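Local coordinates for protein phage terminase large subunit (Thermus phage G20c, PDB 5M1Q) that drives viral DNA into empty capsids as the ATP-powered packaging motor and cuts the genome as a metal-dependent endonuclease, at residues Y33-D38 and A86-D91; Q123-L128 and D173-L178. All coordinates share one frame; numbering follows the deposited sequence. Where two conformers were deposited one is given.

Contact 1: Y33-D38 and A86-D91; sequences YCIGAD and AYVVAD. With ZN (zinc ion), chain D.
Cys34 lays its CB over one face of the Tyr87 ring, 3.8 Å from the ring centroid and offset toward the rim, a CH-pi contact. Following Tyr87 outward, CD2 skirts Tyr33 O and Cys34 CB, CE1, CE2 and CZ lie beneath that same Cys34 CB, and OH hydrogen-bonds Gln184. A chi1 of 73°, with CG between backbone N and carbonyl carbon, folds the ring back under Cys34. The strands run parallel, joined by alternating bonds: Ile35 N to Tyr87 O, Val89 N to Ile35 O (2.7 Å), Ala37 N to Val89 O and Asp91 N to Ala37 O (3.1 Å). They are neighbours in the mixed sheet of the RNase H-like nuclease domain. On the face bearing Ile35 and Ala37, which helix 69-82 covers in part, Ala37 CB meets Val88 CG1 at 3.6 Å and Ile35 CG1 meets Ala86 CB at 3.9 Å. In the Asp38 conformer described, its carboxylate lies beside that of Asp91, OD1 of Asp38 3.9 Å from OD2 of Asp91; a water donating to both oxygens probably eases the repulsion of these like charges. Asp38 OD2 binds a zinc ion at 2.2 Å, shared with Asp173; Asp91 OD1 accepts from the backbone N of Val115 and Trp93.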
# COMPACT_ATOMS: atom_id res chain seq x y z
N TYR A 33 -6.56 -8.08 -8.42
CA TYR A 33 -5.96 -7.33 -7.32
C TYR A 33 -4.60 -6.77 -7.72
O TYR A 33 -3.90 -7.34 -8.57
CB TYR A 33 -5.77 -8.24 -6.10
CG TYR A 33 -7.05 -8.82 -5.55
CD1 TYR A 33 -7.62 -9.96 -6.12
CD2 TYR A 33 -7.69 -8.27 -4.44
CE1 TYR A 33 -8.79 -10.50 -5.64
CE2 TYR A 33 -8.86 -8.82 -3.93
CZ TYR A 33 -9.40 -9.94 -4.54
OH TYR A 33 -10.54 -10.50 -4.05
N CYS A 34 -4.21 -5.66 -7.10
CA CYS A 34 -2.83 -5.24 -7.10
C CYS A 34 -2.42 -4.90 -5.67
O CYS A 34 -3.29 -4.80 -4.77
CB CYS A 34 -2.61 -4.07 -8.05
SG CYS A 34 -3.37 -2.53 -7.47
N ILE A 35 -1.12 -4.75 -5.47
CA ILE A 35 -0.55 -4.43 -4.18
C ILE A 35 0.34 -3.20 -4.31
O ILE A 35 1.24 -3.16 -5.18
CB ILE A 35 0.30 -5.61 -3.63
CG1 ILE A 35 -0.61 -6.81 -3.43
CG2 ILE A 35 1.04 -5.21 -2.35
CD1 ILE A 35 0.11 -8.08 -3.04
N GLY A 36 0.14 -2.22 -3.44
CA GLY A 36 1.10 -1.12 -3.30
C GLY A 36 2.09 -1.46 -2.22
O GLY A 36 1.67 -1.79 -1.11
N ALA A 37 3.38 -1.40 -2.52
CA ALA A 37 4.43 -1.75 -1.54
C ALA A 37 5.46 -0.66 -1.26
O ALA A 37 6.15 -0.20 -2.18
CB ALA A 37 5.13 -3.02 -1.98
N ASP A 38 5.54 -0.25 0.01
CA ASP A 38 6.55 0.64 0.56
C ASP A 38 7.48 -0.23 1.44
O ASP A 38 7.00 -1.23 2.01
CB ASP A 38 5.83 1.72 1.39
CG ASP A 38 6.73 2.86 1.81
OD1 ASP A 38 7.30 3.54 0.93
OD2 ASP A 38 6.85 3.10 3.02
N ALA A 86 -1.15 -11.17 -7.29
CA ALA A 86 -1.43 -9.76 -7.50
C ALA A 86 -0.14 -9.03 -7.84
O ALA A 86 0.86 -9.15 -7.14
CB ALA A 86 -2.05 -9.19 -6.23
N TYR A 87 -0.18 -8.22 -8.90
CA TYR A 87 1.02 -7.50 -9.28
C TYR A 87 1.30 -6.38 -8.28
O TYR A 87 0.35 -5.80 -7.71
CB TYR A 87 0.97 -7.01 -10.72
CG TYR A 87 0.05 -5.86 -11.02
CD1 TYR A 87 0.52 -4.54 -10.98
CD2 TYR A 87 -1.25 -6.08 -11.42
CE1 TYR A 87 -0.33 -3.48 -11.29
CE2 TYR A 87 -2.12 -5.04 -11.73
CZ TYR A 87 -1.65 -3.74 -11.67
OH TYR A 87 -2.54 -2.73 -11.98
N VAL A 88 2.57 -6.13 -8.04
CA VAL A 88 3.04 -5.24 -7.00
C VAL A 88 3.55 -3.95 -7.65
O VAL A 88 4.43 -4.00 -8.51
CB VAL A 88 4.18 -5.86 -6.16
CG1 VAL A 88 4.69 -4.89 -5.08
CG2 VAL A 88 3.69 -7.15 -5.51
N VAL A 89 2.98 -2.83 -7.22
CA VAL A 89 3.52 -1.51 -7.55
C VAL A 89 4.48 -1.16 -6.43
O VAL A 89 4.07 -0.82 -5.32
CB VAL A 89 2.42 -0.43 -7.68
CG1 VAL A 89 3.02 0.87 -8.17
CG2 VAL A 89 1.33 -0.89 -8.60
N ALA A 90 5.79 -1.30 -6.71
CA ALA A 90 6.79 -1.27 -5.66
C ALA A 90 7.60 -0.01 -5.76
O ALA A 90 8.13 0.30 -6.85
CB ALA A 90 7.71 -2.47 -5.77
N ASP A 91 7.73 0.68 -4.64
CA ASP A 91 8.70 1.76 -4.54
C ASP A 91 10.11 1.12 -4.43
O ASP A 91 10.55 0.76 -3.34
CB ASP A 91 8.41 2.65 -3.35
CG ASP A 91 9.39 3.81 -3.22
OD1 ASP A 91 10.22 3.99 -4.15
OD2 ASP A 91 9.36 4.49 -2.19
ZN ZN D . 8.24 4.42 4.02
O HOH W 1 7.24 5.60 -0.84
O HOH W 2 9.77 2.32 -0.25
O HOH W 3 9.47 4.31 2.50
O HOH W 4 7.25 6.11 3.36
O HOH W 5 9.69 5.77 5.14
O HOH W 6 8.83 2.59 4.43

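Contact 2: Q123-L128 and D173-L178; sequences QLISNL and DIVMSL. With ZN (zinc ion), chain D; ZN (zinc ion), chain B.
Ile125 drives its CD1 methyl between Val175 and Met176, making the tight part of this helix-helix contact. CD1 stands 3.3 Å from Val175 CG1, closer than usual for two carbons, and 3.8 Å from Met176 SD, its side chain crossing both at about a right angle. With chi2 at -72°, the Ile125 chain bends to bring CD1 against the second helix, although its CB is not aimed at that helix. Met176 is bent at chi2 and chi3 as well, which carries its CE methyl to 3.9 Å from Leu124 CD1.

Packing slackens toward Leu128. Its CD2 branch lies 4.0 Å from the backbone Val175 O and 4.2 Å from Leu178 CB, and leaves Val175 CG1 at the limit of contact. The helix axes stand 9.7 Å apart and cross at 80°, so the meeting patch is short, and its side chains are apolar. Gln123 and Ser126, on the outer side of helix 118-133, are exposed and take no part; the facing leucines and isoleucine are buried. Further on, Leu124 and Leu128 also touch Ala179, while Val175 packs on helix 143-150.

The N-terminal end of segment 173-178 turns to the metals instead. Asp173 bridges two zinc ions, OD1 binding one at 2.0 Å and OD2 the other at 2.1 Å. Four waters and Asp38 complete the first site; the second ion has Asp44, His171 and a water as its other ligands. A helix carrying a metal-binding aspartate beside the aspartate of a central strand belongs to the RuvC-like, RNase H-fold nuclease site, where Asp173 probably holds a catalytic magnesium ion.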
# COMPACT_ATOMS: atom_id res chain seq x y z
N GLN A 123 2.45 13.30 -7.34
CA GLN A 123 1.64 12.61 -8.35
C GLN A 123 0.79 11.52 -7.67
O GLN A 123 -0.42 11.42 -7.87
CB GLN A 123 2.53 11.97 -9.41
CG GLN A 123 2.98 12.82 -10.59
CD GLN A 123 4.03 12.10 -11.45
OE1 GLN A 123 3.79 10.99 -11.98
NE2 GLN A 123 5.21 12.72 -11.59
N LEU A 124 1.44 10.72 -6.84
CA LEU A 124 0.76 9.60 -6.16
C LEU A 124 -0.22 10.06 -5.11
O LEU A 124 -1.36 9.57 -5.06
CB LEU A 124 1.80 8.70 -5.50
CG LEU A 124 2.70 7.91 -6.45
CD1 LEU A 124 3.89 7.35 -5.68
CD2 LEU A 124 1.94 6.82 -7.17
N ILE A 125 0.20 10.99 -4.27
CA ILE A 125 -0.65 11.50 -3.18
C ILE A 125 -1.83 12.30 -3.72
O ILE A 125 -2.96 12.13 -3.23
CB ILE A 125 0.14 12.37 -2.20
CG1 ILE A 125 1.19 11.52 -1.48
CG2 ILE A 125 -0.78 13.10 -1.21
CD1 ILE A 125 0.66 10.55 -0.45
N SER A 126 -1.60 13.14 -4.73
CA SER A 126 -2.71 13.92 -5.33
C SER A 126 -3.79 13.00 -5.91
O SER A 126 -5.01 13.30 -5.80
CB SER A 126 -2.21 14.92 -6.39
OG SER A 126 -1.66 14.28 -7.52
N ASN A 127 -3.39 11.89 -6.52
CA ASN A 127 -4.35 10.95 -7.10
C ASN A 127 -5.14 10.32 -5.94
O ASN A 127 -6.38 10.21 -6.01
CB ASN A 127 -3.69 9.89 -7.99
CG ASN A 127 -4.66 8.82 -8.46
OD1 ASN A 127 -5.57 9.10 -9.27
ND2 ASN A 127 -4.53 7.59 -7.94
N LEU A 128 -4.46 9.89 -4.88
CA LEU A 128 -5.15 9.28 -3.74
C LEU A 128 -6.15 10.26 -3.14
O LEU A 128 -7.29 9.90 -2.82
CB LEU A 128 -4.15 8.84 -2.66
CG LEU A 128 -4.75 8.13 -1.44
CD1 LEU A 128 -5.44 6.83 -1.76
CD2 LEU A 128 -3.66 7.92 -0.39
N ASP A 173 4.35 5.78 5.78
CA ASP A 173 4.48 4.55 5.02
C ASP A 173 3.13 3.94 4.58
O ASP A 173 3.03 3.36 3.49
CB ASP A 173 5.24 3.49 5.81
CG ASP A 173 6.42 4.06 6.53
OD1 ASP A 173 7.44 4.33 5.86
OD2 ASP A 173 6.26 4.31 7.75
N ILE A 174 2.11 4.07 5.43
CA ILE A 174 0.76 3.60 5.08
C ILE A 174 0.21 4.44 3.94
O ILE A 174 -0.33 3.88 2.98
CB ILE A 174 -0.21 3.62 6.27
CG1 ILE A 174 0.29 2.65 7.35
CG2 ILE A 174 -1.62 3.25 5.85
CD1 ILE A 174 -0.35 2.87 8.70
N VAL A 175 0.37 5.77 4.05
CA VAL A 175 -0.11 6.67 3.01
C VAL A 175 0.51 6.33 1.67
O VAL A 175 -0.20 6.22 0.66
CB VAL A 175 0.15 8.14 3.34
CG1 VAL A 175 -0.45 9.03 2.28
CG2 VAL A 175 -0.46 8.50 4.70
N MET A 176 1.83 6.14 1.66
CA MET A 176 2.51 5.84 0.42
C MET A 176 2.11 4.50 -0.18
O MET A 176 1.92 4.37 -1.38
CB MET A 176 4.02 5.95 0.60
CG MET A 176 4.47 7.37 0.89
SD MET A 176 3.90 8.59 -0.31
CE MET A 176 4.46 7.89 -1.85
N SER A 177 1.96 3.49 0.67
CA SER A 177 1.51 2.20 0.19
C SER A 177 0.10 2.26 -0.44
O SER A 177 -0.16 1.72 -1.50
CB SER A 177 1.52 1.21 1.35
OG SER A 177 0.96 -0.01 0.98
N LEU A 178 -0.81 2.94 0.26
CA LEU A 178 -2.14 3.14 -0.30
C LEU A 178 -2.09 3.90 -1.63
O LEU A 178 -2.84 3.58 -2.56
CB LEU A 178 -3.03 3.90 0.67
CG LEU A 178 -3.46 3.13 1.93
CD1 LEU A 178 -4.11 4.12 2.90
CD2 LEU A 178 -4.38 1.97 1.61
ZN ZN D . 8.24 4.42 4.02
ZN ZN B . 7.88 5.41 8.50
O HOH W 7 8.04 7.33 7.42
O HOH W 4 7.25 6.11 3.36
O HOH W 5 9.69 5.77 5.14
O HOH W 6 8.83 2.59 4.43
O HOH W 3 9.47 4.31 2.50

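Overall arrangement
Both segments of contact 1 precede those of contact 2 in the chain, and the contact centres lie 12 Å apart within one RNase H-like domain. Helix 173-182 joins them: it packs against the sheet at strands 33-38 and 87-90, while helix 118-133 lies against it through contact 2. Ser177 OG probably hydrogen-bonds Gly36 O, 2.8 Å away. Met176 touches both contacts, its CB near Asp38 OD1 and its SD and CE on helix 118-133. Asp38 from contact 1 and Asp173 from contact 2 meet at one zinc ion with four shared waters. Strand ends and helix start thus assemble the nuclease's acidic centre, consistent with two-metal cleavage of DNA.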